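Local coordinates for ABC transporter substrate-binding protein (Rhizobium radiobacter, PDB 6TFS) that binds an open-chain sugar–glutamate conjugate and probably serves as the substrate-binding component of an ABC importer for such solutes, at residues 128-133 with 428-433; 69-74 with 134-139; 203-208 with 338-343; 9-14 with 221-226. All blocks are in the same frame, centred on the assembly; numbering follows the deposited sequence.

Contact 1: residues 128-133 with 428-433; sequences LTRRVP and ARTETD. With SO4 (sulfate ion), chain F.
Arg131 grips the backbone oxygen of Thr430 side-on, tying the loop that leaves strand 123-128, an inner strand of a four-stranded antiparallel sheet, to the segment that carries helix 422-430 into a turn. Both donors converge on the one acceptor: Arg131 NE reaches Thr430 O at 3.0 Å, in the carbonyl plane and on a lone pair, with an N-H...O angle of 146°, while Arg131 NH2 reaches the same Thr430 O at 3.1 Å from a position tilted out of that plane. A bend at chi3 (-55°) in an otherwise extended chain turns NE and the guanidinium onto the carbonyl. Before the bend, Arg131 CD lies 3.8 Å from Thr432 CG2. Thr430 CG2, anti to its own carbonyl carbon, packs on the backbone at Arg131 O (3.6 Å) and also lies at the edge of the Arg130 guanidinium.

Farther along, Arg130 NH2 and Arg429 NH1 stand 3.4 Å apart. Both are donors, so this is a close approach of like charges and not a bond; the two guanidinium planes are inclined by 35°. Arg429 has its polar partners elsewhere, a salt bridge from NE to Asp393 and a hydrogen bond from NH2 to Thr397, and the carboxylate probably offsets part of the repulsion. On the solvent side, Thr432 OG1 donates to sulfate O4 at 2.9 Å.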
# COMPACT_ATOMS: atom_id res chain seq x y z
N LEU A 128 -24.85 -3.62 5.18
CA LEU A 128 -24.08 -4.67 4.52
C LEU A 128 -24.99 -5.83 4.10
O LEU A 128 -25.92 -6.17 4.84
CB LEU A 128 -22.97 -5.19 5.46
CG LEU A 128 -21.90 -4.19 5.92
CD1 LEU A 128 -21.03 -4.81 6.98
CD2 LEU A 128 -21.03 -3.73 4.76
N THR A 129 -24.71 -6.43 2.94
CA THR A 129 -25.43 -7.60 2.38
C THR A 129 -25.04 -8.85 3.19
O THR A 129 -25.87 -9.73 3.42
CB THR A 129 -25.04 -7.78 0.88
OG1 THR A 129 -25.31 -6.57 0.18
CG2 THR A 129 -25.80 -8.92 0.21
N ARG A 130 -23.77 -8.92 3.60
CA ARG A 130 -23.16 -10.01 4.35
C ARG A 130 -22.06 -9.41 5.25
O ARG A 130 -21.66 -8.26 5.05
CB ARG A 130 -22.54 -11.04 3.38
CG ARG A 130 -21.49 -10.44 2.44
CD ARG A 130 -20.80 -11.48 1.58
NE ARG A 130 -19.47 -11.01 1.16
CZ ARG A 130 -19.22 -10.34 0.04
NH1 ARG A 130 -20.20 -10.06 -0.81
NH2 ARG A 130 -17.98 -9.96 -0.24
N ARG A 131 -21.58 -10.20 6.22
CA ARG A 131 -20.55 -9.80 7.17
C ARG A 131 -19.19 -9.59 6.51
O ARG A 131 -18.83 -10.28 5.56
CB ARG A 131 -20.39 -10.86 8.27
CG ARG A 131 -21.51 -10.88 9.30
CD ARG A 131 -21.35 -12.03 10.28
NE ARG A 131 -21.24 -13.33 9.60
CZ ARG A 131 -22.24 -14.20 9.46
NH1 ARG A 131 -23.43 -13.95 9.99
NH2 ARG A 131 -22.04 -15.34 8.81
N VAL A 132 -18.43 -8.64 7.07
CA VAL A 132 -17.05 -8.36 6.66
C VAL A 132 -16.13 -8.59 7.88
O VAL A 132 -16.57 -8.35 9.01
CB VAL A 132 -16.82 -6.96 6.03
CG1 VAL A 132 -17.41 -6.88 4.62
CG2 VAL A 132 -17.33 -5.82 6.92
N PRO A 133 -14.86 -9.02 7.68
CA PRO A 133 -13.95 -9.20 8.84
C PRO A 133 -13.92 -7.98 9.77
O PRO A 133 -13.95 -8.15 10.98
CB PRO A 133 -12.58 -9.42 8.19
CG PRO A 133 -12.91 -10.02 6.87
CD PRO A 133 -14.18 -9.37 6.42
N ALA A 428 -13.93 -17.62 4.52
CA ALA A 428 -13.25 -16.94 5.63
C ALA A 428 -13.84 -15.56 5.97
O ALA A 428 -13.90 -15.20 7.15
CB ALA A 428 -11.77 -16.83 5.35
N ARG A 429 -14.27 -14.81 4.94
CA ARG A 429 -14.86 -13.47 5.03
C ARG A 429 -16.02 -13.36 6.01
O ARG A 429 -16.09 -12.39 6.78
CB ARG A 429 -15.40 -13.06 3.65
CG ARG A 429 -14.56 -12.06 2.96
CD ARG A 429 -15.10 -11.78 1.59
NE ARG A 429 -14.03 -11.79 0.61
CZ ARG A 429 -14.21 -11.93 -0.69
NH1 ARG A 429 -15.44 -12.05 -1.19
NH2 ARG A 429 -13.18 -11.97 -1.52
N THR A 430 -16.94 -14.33 5.96
CA THR A 430 -18.14 -14.32 6.78
C THR A 430 -18.02 -15.18 8.07
O THR A 430 -18.93 -15.13 8.89
CB THR A 430 -19.38 -14.66 5.94
OG1 THR A 430 -19.23 -15.98 5.42
CG2 THR A 430 -19.62 -13.66 4.80
N GLU A 431 -16.89 -15.89 8.29
CA GLU A 431 -16.67 -16.69 9.51
C GLU A 431 -16.23 -15.78 10.69
O GLU A 431 -15.19 -15.12 10.60
CB GLU A 431 -15.65 -17.81 9.24
CG GLU A 431 -15.35 -18.73 10.43
CD GLU A 431 -16.56 -19.45 11.00
OE1 GLU A 431 -17.04 -20.40 10.34
OE2 GLU A 431 -17.03 -19.05 12.09
N THR A 432 -17.02 -15.72 11.78
CA THR A 432 -16.71 -14.86 12.94
C THR A 432 -15.81 -15.53 14.01
O THR A 432 -15.15 -14.80 14.77
CB THR A 432 -17.97 -14.26 13.58
OG1 THR A 432 -18.80 -15.31 14.07
CG2 THR A 432 -18.73 -13.33 12.64
N ASP A 433 -15.78 -16.88 14.07
CA ASP A 433 -14.91 -17.62 15.01
C ASP A 433 -13.41 -17.37 14.68
O ASP A 433 -13.01 -17.67 13.55
CB ASP A 433 -15.22 -19.12 14.99
CG ASP A 433 -14.43 -19.85 16.05
OD1 ASP A 433 -14.76 -19.69 17.25
OD2 ASP A 433 -13.46 -20.54 15.69
S SO4 F . -21.09 -13.18 16.12
O1 SO4 F . -20.75 -11.84 15.61
O2 SO4 F . -20.03 -13.66 17.01
O3 SO4 F . -22.36 -13.12 16.84
O4 SO4 F . -21.25 -14.13 15.00

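Contact 2: residues 69-74 with 134-139; sequences WTFKLR and SLLALL
Leu135 and Trp69 make the tightest contact, a CH-pi interaction. Leu135 CD2 sits over one face of the indole, 3.5 Å from the centroid of the five-membered ring and 22° off its normal, with Trp69 CG only 3.3 Å from Leu135 CD2. Leu135 CG is anti to the backbone N, but chi2 is 99°, far from a staggered value; with so short an approach, this suggests that the methyl is pressed onto the ring at some torsional cost.

The remaining contacts across the interface are apolar. Phe71 presents the far end of its ring: CE2 meets Leu136 CD2 in the ring plane at 3.8 Å, and Phe71 CZ touches Leu139 CD1 at 3.4 Å on a slant. Leu136 CG also approaches Trp69 CZ3 at 4.1 Å, so the two aromatic side chains, alternate residues on one strand face, meet three leucines. With a valine in place of Trp69, Leu135 CD2 is likely to lose the face it rests on, and a gap to open beneath the short helix.

Hydrogen bonding shapes each side separately. Ser134 is the N-cap of the helix, its OG accepting from Ala137 N at 3.2 Å, whereas two of the backbone bonds that follow are weak. Trp69 NE1 donates to Gln66 O, which, with Leu135 over its face, limits the rotation of the indole.

Helix 135-138 packs on one face of the antiparallel sheet: Leu136 also touches Trp60 of strand 57-62, Leu135 and Leu139 rest on Leu128 and Ile126 of strand 123-128, and Tyr394 of helix 392-400 packs against Ala137 and Leu138.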
# COMPACT_ATOMS: atom_id res chain seq x y z
N TRP A 69 -24.43 -0.41 10.40
CA TRP A 69 -23.51 0.46 11.15
C TRP A 69 -23.91 1.92 11.03
O TRP A 69 -24.07 2.43 9.92
CB TRP A 69 -22.07 0.25 10.68
CG TRP A 69 -21.54 -1.12 10.99
CD1 TRP A 69 -21.83 -2.28 10.34
CD2 TRP A 69 -20.53 -1.44 11.96
NE1 TRP A 69 -21.13 -3.32 10.88
CE2 TRP A 69 -20.31 -2.84 11.87
CE3 TRP A 69 -19.79 -0.69 12.89
CZ2 TRP A 69 -19.42 -3.51 12.72
CZ3 TRP A 69 -18.91 -1.35 13.73
CH2 TRP A 69 -18.73 -2.74 13.64
N THR A 70 -24.09 2.60 12.17
CA THR A 70 -24.51 4.00 12.21
C THR A 70 -23.42 4.89 12.78
O THR A 70 -22.95 4.65 13.88
CB THR A 70 -25.86 4.12 12.93
OG1 THR A 70 -26.77 3.18 12.36
CG2 THR A 70 -26.46 5.51 12.83
N PHE A 71 -23.04 5.92 12.03
CA PHE A 71 -21.98 6.86 12.39
C PHE A 71 -22.53 8.25 12.66
O PHE A 71 -23.30 8.79 11.87
CB PHE A 71 -20.88 6.91 11.31
CG PHE A 71 -20.12 5.62 11.20
CD1 PHE A 71 -20.64 4.53 10.49
CD2 PHE A 71 -18.89 5.46 11.82
CE1 PHE A 71 -19.97 3.31 10.46
CE2 PHE A 71 -18.20 4.25 11.77
CZ PHE A 71 -18.76 3.18 11.10
N LYS A 72 -22.14 8.81 13.81
CA LYS A 72 -22.53 10.16 14.21
C LYS A 72 -21.35 11.06 13.91
O LYS A 72 -20.26 10.83 14.44
CB LYS A 72 -22.94 10.22 15.70
CG LYS A 72 -24.33 9.64 15.97
CD LYS A 72 -25.48 10.60 15.58
CE LYS A 72 -26.85 9.99 15.79
NZ LYS A 72 -27.94 10.92 15.40
N LEU A 73 -21.55 12.05 13.03
CA LEU A 73 -20.48 12.95 12.60
C LEU A 73 -20.25 14.10 13.55
O LEU A 73 -21.20 14.62 14.12
CB LEU A 73 -20.75 13.48 11.18
CG LEU A 73 -21.19 12.48 10.08
CD1 LEU A 73 -21.34 13.18 8.75
CD2 LEU A 73 -20.21 11.33 9.93
N ARG A 74 -18.98 14.54 13.67
CA ARG A 74 -18.61 15.74 14.43
C ARG A 74 -19.22 16.93 13.64
O ARG A 74 -19.11 16.94 12.41
CB ARG A 74 -17.09 15.92 14.46
CG ARG A 74 -16.31 14.96 15.34
CD ARG A 74 -14.83 15.33 15.33
NE ARG A 74 -14.58 16.65 15.91
CZ ARG A 74 -13.75 16.90 16.92
NH1 ARG A 74 -13.04 15.91 17.47
NH2 ARG A 74 -13.59 18.14 17.38
N SER A 134 -13.88 -6.76 9.20
CA SER A 134 -13.87 -5.50 9.95
C SER A 134 -14.41 -4.36 9.09
O SER A 134 -13.74 -3.91 8.16
CB SER A 134 -12.46 -5.17 10.44
OG SER A 134 -12.41 -3.89 11.06
N LEU A 135 -15.62 -3.88 9.42
CA LEU A 135 -16.18 -2.75 8.69
C LEU A 135 -15.39 -1.47 8.98
O LEU A 135 -15.17 -0.67 8.07
CB LEU A 135 -17.69 -2.56 8.96
CG LEU A 135 -18.21 -1.31 8.27
CD1 LEU A 135 -18.92 -1.59 6.97
CD2 LEU A 135 -18.85 -0.38 9.21
N LEU A 136 -14.94 -1.29 10.25
CA LEU A 136 -14.15 -0.12 10.66
C LEU A 136 -12.86 0.02 9.83
O LEU A 136 -12.50 1.14 9.50
CB LEU A 136 -13.87 -0.09 12.17
CG LEU A 136 -15.11 0.14 13.08
CD1 LEU A 136 -14.74 -0.00 14.55
CD2 LEU A 136 -15.78 1.50 12.80
N ALA A 137 -12.23 -1.12 9.45
CA ALA A 137 -11.04 -1.18 8.59
C ALA A 137 -11.26 -0.47 7.24
O ALA A 137 -10.41 0.30 6.79
CB ALA A 137 -10.67 -2.63 8.34
N LEU A 138 -12.43 -0.71 6.61
CA LEU A 138 -12.85 -0.15 5.34
C LEU A 138 -13.08 1.36 5.43
O LEU A 138 -12.99 2.05 4.43
CB LEU A 138 -14.16 -0.83 4.88
CG LEU A 138 -14.14 -2.36 4.69
CD1 LEU A 138 -15.55 -2.91 4.42
CD2 LEU A 138 -13.21 -2.75 3.55
N LEU A 139 -13.37 1.86 6.64
CA LEU A 139 -13.69 3.26 6.85
C LEU A 139 -12.56 4.06 7.49
O LEU A 139 -12.75 5.24 7.80
CB LEU A 139 -14.98 3.37 7.65
CG LEU A 139 -16.18 2.56 7.13
CD1 LEU A 139 -17.33 2.70 8.05
CD2 LEU A 139 -16.58 2.98 5.70

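Contact 3: residues 203-208 with 338-343; sequences FLNNEA and QLPGLE. With N7T ((2~{S})-2-[[(3~{S},4~{R},5~{R})-3,4,5,6-tetrakis(oxidanyl)-2-oxidanylidene-hexyl]amino]pentanedioic acid), chain C.
Pro340, the first residue of helix 340-353, is held between Asn205 and Glu207 at the start of another helix, 207-216. Its ring carbons meet oxygens in turn: Pro340 CG lies 3.3 Å from Asn205 O, Pro340 CD 3.4 Å from Asn205 OD1, and Pro340 CB 3.2 Å from Glu207 OE2. The Glu207 chain is extended beyond CG and runs past the proline in the opposite sense, which brings the carboxylate to CB. Asn205 has CG anti to the backbone N (chi1 -160°), and this swings the amide toward the loop before the proline; there Asn205 ND2 makes a weak but fairly straight bond to Gln338 O, at 3.3 Å and 166°.

One shell out, these polar groups have further partners. The second carboxylate oxygen, Glu207 OE1, accepts from Asn225 ND2, which fixes the rotation of the carboxylate, and Asn206 caps its helix through Ala209 N.

Beyond the proline the helix start faces the bound ligand. Leu339 CD2 packs on the sugar carbon CAH at 3.8 Å, and a CB on Gly341 would collide with ligand OAT, so the close fit depends on the missing side chain. Gly341 O accepts from Arg284 NH2, while NH1 of the same arginine bonds the ligand.

The contact joins the exit of strand 198-203 to the exit of strand 330-337, each leading into a helix; helix 367-374 adjoins it, with His367 against Leu339 and Leu342, and Trp370 against Leu342.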
# COMPACT_ATOMS: atom_id res chain seq x y z
N PHE A 203 10.20 15.39 -5.40
CA PHE A 203 10.40 14.18 -6.19
C PHE A 203 11.87 14.03 -6.50
O PHE A 203 12.41 14.73 -7.35
CB PHE A 203 9.52 14.21 -7.47
CG PHE A 203 8.05 14.33 -7.15
CD1 PHE A 203 7.41 13.37 -6.37
CD2 PHE A 203 7.31 15.43 -7.60
CE1 PHE A 203 6.05 13.51 -6.02
CE2 PHE A 203 5.96 15.56 -7.25
CZ PHE A 203 5.34 14.61 -6.46
N LEU A 204 12.55 13.14 -5.75
CA LEU A 204 13.98 12.89 -5.84
C LEU A 204 14.23 11.38 -5.90
O LEU A 204 14.74 10.78 -4.94
CB LEU A 204 14.72 13.58 -4.67
CG LEU A 204 14.75 15.12 -4.67
CD1 LEU A 204 15.21 15.65 -3.33
CD2 LEU A 204 15.64 15.68 -5.81
N ASN A 205 13.80 10.77 -7.03
CA ASN A 205 13.88 9.32 -7.26
C ASN A 205 15.31 8.75 -7.15
O ASN A 205 15.49 7.72 -6.50
CB ASN A 205 13.22 8.92 -8.60
CG ASN A 205 12.87 7.44 -8.64
OD1 ASN A 205 12.09 6.94 -7.82
ND2 ASN A 205 13.46 6.70 -9.56
N ASN A 206 16.32 9.44 -7.71
CA ASN A 206 17.72 9.02 -7.64
C ASN A 206 18.21 9.04 -6.18
O ASN A 206 18.18 10.10 -5.54
CB ASN A 206 18.60 9.88 -8.56
CG ASN A 206 20.02 9.40 -8.60
OD1 ASN A 206 20.85 9.77 -7.76
ND2 ASN A 206 20.35 8.56 -9.56
N GLU A 207 18.62 7.86 -5.66
CA GLU A 207 19.05 7.67 -4.27
C GLU A 207 20.29 8.48 -3.88
O GLU A 207 20.30 9.06 -2.81
CB GLU A 207 19.27 6.19 -3.92
CG GLU A 207 17.99 5.40 -3.74
CD GLU A 207 18.17 3.92 -3.42
OE1 GLU A 207 19.33 3.44 -3.38
OE2 GLU A 207 17.15 3.23 -3.24
N ALA A 208 21.32 8.48 -4.74
CA ALA A 208 22.56 9.22 -4.46
C ALA A 208 22.30 10.74 -4.39
O ALA A 208 22.81 11.40 -3.48
CB ALA A 208 23.64 8.89 -5.50
N GLN A 338 11.21 1.22 -12.09
CA GLN A 338 12.42 2.00 -11.81
C GLN A 338 12.40 2.66 -10.40
O GLN A 338 13.30 3.43 -10.08
CB GLN A 338 12.74 3.01 -12.92
CG GLN A 338 13.32 2.33 -14.16
CD GLN A 338 13.65 3.32 -15.25
OE1 GLN A 338 12.88 4.22 -15.57
NE2 GLN A 338 14.83 3.18 -15.84
N LEU A 339 11.39 2.32 -9.56
CA LEU A 339 11.41 2.67 -8.13
C LEU A 339 12.73 1.98 -7.66
O LEU A 339 12.90 0.79 -7.99
CB LEU A 339 10.19 2.07 -7.38
CG LEU A 339 10.14 2.31 -5.86
CD1 LEU A 339 9.99 3.79 -5.54
CD2 LEU A 339 9.06 1.46 -5.19
N PRO A 340 13.74 2.72 -7.12
CA PRO A 340 15.07 2.11 -6.88
C PRO A 340 15.10 0.79 -6.10
O PRO A 340 15.87 -0.10 -6.47
CB PRO A 340 15.85 3.21 -6.16
CG PRO A 340 15.22 4.48 -6.69
CD PRO A 340 13.75 4.17 -6.79
N GLY A 341 14.26 0.67 -5.07
CA GLY A 341 14.17 -0.55 -4.27
C GLY A 341 13.71 -1.75 -5.09
O GLY A 341 14.27 -2.84 -4.96
N LEU A 342 12.69 -1.54 -5.95
CA LEU A 342 12.18 -2.60 -6.84
C LEU A 342 13.20 -2.93 -7.93
O LEU A 342 13.33 -4.09 -8.32
CB LEU A 342 10.80 -2.23 -7.46
CG LEU A 342 9.57 -2.37 -6.54
CD1 LEU A 342 8.33 -1.74 -7.17
CD2 LEU A 342 9.30 -3.85 -6.16
N GLU A 343 13.94 -1.91 -8.41
CA GLU A 343 14.97 -2.09 -9.44
C GLU A 343 16.13 -2.96 -8.92
O GLU A 343 16.54 -3.89 -9.62
CB GLU A 343 15.47 -0.75 -9.97
CG GLU A 343 16.56 -0.86 -11.02
CD GLU A 343 16.84 0.47 -11.68
OE1 GLU A 343 17.57 1.29 -11.07
OE2 GLU A 343 16.31 0.71 -12.79
OAN N7T C . 12.72 -3.30 -2.33
CAM N7T C . 11.40 -3.27 -2.81
CAL N7T C . 10.73 -2.03 -2.25
OAT N7T C . 11.26 -0.87 -2.87
CAK N7T C . 9.20 -2.09 -2.39
OAS N7T C . 8.67 -3.09 -1.54
CAJ N7T C . 8.54 -0.76 -2.08
OAR N7T C . 8.77 -0.33 -0.77
CAI N7T C . 7.02 -0.78 -2.17
OAQ N7T C . 6.33 -1.72 -1.76
CAH N7T C . 6.37 0.50 -2.73
N N7T C . 4.96 0.59 -2.39
CA N7T C . 4.12 0.14 -3.49
C N7T C . 4.34 0.91 -4.77
O N7T C . 4.43 2.15 -4.77
CB N7T C . 2.66 0.21 -3.03
CG N7T C . 1.70 -0.48 -4.04
CD N7T C . 0.28 -0.61 -3.57
OE1 N7T C . -0.53 -1.22 -4.31
OE2 N7T C . -0.12 -0.15 -2.47
OXT N7T C . 4.44 0.28 -5.85

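Contact 4: residues 9-14 with 221-226. With N7T ((2~{S})-2-[[(3~{S},4~{R},5~{R})-3,4,5,6-tetrakis(oxidanyl)-2-oxidanylidene-hexyl]amino]pentanedioic acid), chain C; SO4 (sulfate ion), chain H.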
# COMPACT_ATOMS: atom_id res chain seq x y z
N GLY A 9 12.04 14.79 0.78
CA GLY A 9 12.47 14.15 -0.47
C GLY A 9 12.07 12.70 -0.52
O GLY A 9 12.40 11.93 0.40
N VAL A 10 11.35 12.30 -1.58
CA VAL A 10 10.81 10.94 -1.72
C VAL A 10 11.33 10.20 -2.97
O VAL A 10 11.71 10.85 -3.95
CB VAL A 10 9.24 10.92 -1.65
CG1 VAL A 10 8.73 11.53 -0.35
CG2 VAL A 10 8.61 11.61 -2.87
N ALA A 11 11.29 8.86 -2.94
CA ALA A 11 11.69 8.02 -4.09
C ALA A 11 10.49 7.94 -5.05
O ALA A 11 9.75 6.96 -5.07
CB ALA A 11 12.13 6.62 -3.61
N SER A 12 10.27 9.02 -5.81
CA SER A 12 9.18 9.15 -6.77
C SER A 12 9.53 10.18 -7.83
O SER A 12 10.30 11.10 -7.56
CB SER A 12 7.89 9.54 -6.05
OG SER A 12 6.78 9.65 -6.93
N GLU A 13 8.96 10.03 -9.03
CA GLU A 13 9.17 10.97 -10.13
C GLU A 13 8.12 12.06 -10.17
O GLU A 13 8.41 13.15 -10.67
CB GLU A 13 9.21 10.24 -11.50
CG GLU A 13 10.44 9.37 -11.73
CD GLU A 13 11.79 10.05 -11.85
OE1 GLU A 13 11.85 11.30 -11.85
OE2 GLU A 13 12.80 9.32 -11.94
N ASP A 14 6.89 11.77 -9.68
CA ASP A 14 5.77 12.72 -9.81
C ASP A 14 4.52 12.28 -9.05
O ASP A 14 4.46 11.18 -8.52
CB ASP A 14 5.40 12.80 -11.32
CG ASP A 14 4.84 14.12 -11.82
OD1 ASP A 14 4.57 15.02 -10.99
OD2 ASP A 14 4.67 14.27 -13.04
N VAL A 221 13.65 15.74 5.80
CA VAL A 221 13.20 14.35 5.75
C VAL A 221 13.57 13.74 4.39
O VAL A 221 13.42 14.40 3.36
CB VAL A 221 11.66 14.22 6.02
CG1 VAL A 221 11.17 12.79 5.81
CG2 VAL A 221 11.28 14.73 7.41
N GLU A 222 14.05 12.49 4.41
CA GLU A 222 14.34 11.77 3.18
C GLU A 222 13.91 10.31 3.26
O GLU A 222 14.00 9.68 4.32
CB GLU A 222 15.80 11.91 2.71
CG GLU A 222 16.81 10.99 3.39
CD GLU A 222 18.01 10.61 2.55
OE1 GLU A 222 19.11 10.45 3.13
OE2 GLU A 222 17.86 10.47 1.31
N GLN A 223 13.45 9.77 2.13
CA GLN A 223 13.15 8.36 2.03
C GLN A 223 14.49 7.64 1.90
O GLN A 223 15.38 8.12 1.20
CB GLN A 223 12.25 8.07 0.81
CG GLN A 223 11.76 6.61 0.77
CD GLN A 223 10.66 6.37 -0.23
OE1 GLN A 223 10.12 7.28 -0.85
NE2 GLN A 223 10.28 5.13 -0.39
N GLY A 224 14.64 6.52 2.61
CA GLY A 224 15.81 5.67 2.52
C GLY A 224 15.59 4.54 1.54
O GLY A 224 14.71 4.62 0.68
N ASN A 225 16.34 3.47 1.71
CA ASN A 225 16.20 2.27 0.89
C ASN A 225 16.16 1.02 1.79
O ASN A 225 16.03 1.17 3.00
CB ASN A 225 17.31 2.23 -0.18
CG ASN A 225 18.71 2.08 0.35
OD1 ASN A 225 18.96 1.59 1.45
ND2 ASN A 225 19.67 2.46 -0.46
N GLN A 226 16.31 -0.20 1.24
CA GLN A 226 16.24 -1.44 2.04
C GLN A 226 17.62 -1.99 2.45
O GLN A 226 17.69 -3.07 3.03
CB GLN A 226 15.41 -2.52 1.31
CG GLN A 226 13.94 -2.15 1.10
CD GLN A 226 13.72 -1.11 0.01
OE1 GLN A 226 14.27 -1.20 -1.09
NE2 GLN A 226 12.95 -0.09 0.33
OAN N7T C . 12.72 -3.30 -2.33
CAM N7T C . 11.40 -3.27 -2.81
CAL N7T C . 10.73 -2.03 -2.25
OAT N7T C . 11.26 -0.87 -2.87
CAK N7T C . 9.20 -2.09 -2.39
OAS N7T C . 8.67 -3.09 -1.54
CAJ N7T C . 8.54 -0.76 -2.08
OAR N7T C . 8.77 -0.33 -0.77
CAI N7T C . 7.02 -0.78 -2.17
OAQ N7T C . 6.33 -1.72 -1.76
CAH N7T C . 6.37 0.50 -2.73
N N7T C . 4.96 0.59 -2.39
CA N7T C . 4.12 0.14 -3.49
C N7T C . 4.34 0.91 -4.77
O N7T C . 4.43 2.15 -4.77
CB N7T C . 2.66 0.21 -3.03
CG N7T C . 1.70 -0.48 -4.04
CD N7T C . 0.28 -0.61 -3.57
OE1 N7T C . -0.53 -1.22 -4.31
OE2 N7T C . -0.12 -0.15 -2.47
OXT N7T C . 4.44 0.28 -5.85
S SO4 H . 23.36 2.59 -0.08
O1 SO4 H . 22.65 3.87 -0.23
O2 SO4 H . 24.81 2.84 -0.05
O3 SO4 H . 22.96 1.95 1.16
O4 SO4 H . 23.02 1.72 -1.21
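Gln223 lays its side-chain amide beside Ala11, whose CB sits over one face with Gln223 CD 3.7 Å away. On the same side of the amide, Ala11 N donates to Gln223 OE1 at 2.9 Å; the bond is straight at 165°, yet the nitrogen stands above the carbonyl plane, 49° out of it, and so does not use a lone pair. Val10 CB approaches beyond the oxygen, 3.8 Å from Gln223 OE1, and Trp464 touches this side chain from strand 454-467. The extended glutamine chain, with CG anti to the backbone N (chi1 -173°), is what carries the amide forward to Ala11.

Behind this, the backbones pair as parallel beta strands, with Gly9 opposite Glu222. Gly9 N donates to Val221 O at 3.0 Å and Gln223 N to Gly9 O, also at 3.0 Å, while Glu222 CA adds a CA-H...O contact to Gly9 O of 3.4 Å. The pair belongs to the large mixed sheet, in which strand 5-10 lies between strands 198-203 and 221-223.

The backbone bonds to 221-223 stop at Gly9 O; Ala11 is the centre of an inverse gamma turn, and its N takes OE1 of Gln223 as acceptor in place of a strand carbonyl. With a leucine at Gln223, Ala11 N is likely to be left without this acceptor and the turn less firmly held.

Farther on, Gln226 faces the ligand, bringing OE1 to within 2.9 Å of hydroxyl OAN, and Asn225 ND2 donates weakly to a sulfate.

The four contacts fall into two pairs on opposite sides of the chain's centre. Contacts 1 and 2, with centres 16 Å apart, use consecutive pieces, 128-133 and 134-139, of the chain after strand 123-128, and touch through Leu128 and Leu135. Contacts 3 and 4 are only 7 Å apart at their centres, and both reach the ligand. Between the pairs the centres stand about 33 to 40 Å apart. Along the chain, the segments of contacts 1 and 2, 1 and 4, and 3 and 4 alternate, while contact 2 precedes contact 3. Chain-distant strands 5-10, 198-203 and 221-223 meet in the mixed sheet; the antiparallel sheet is local in sequence, and contact 1 joins it to distant helix 422-430.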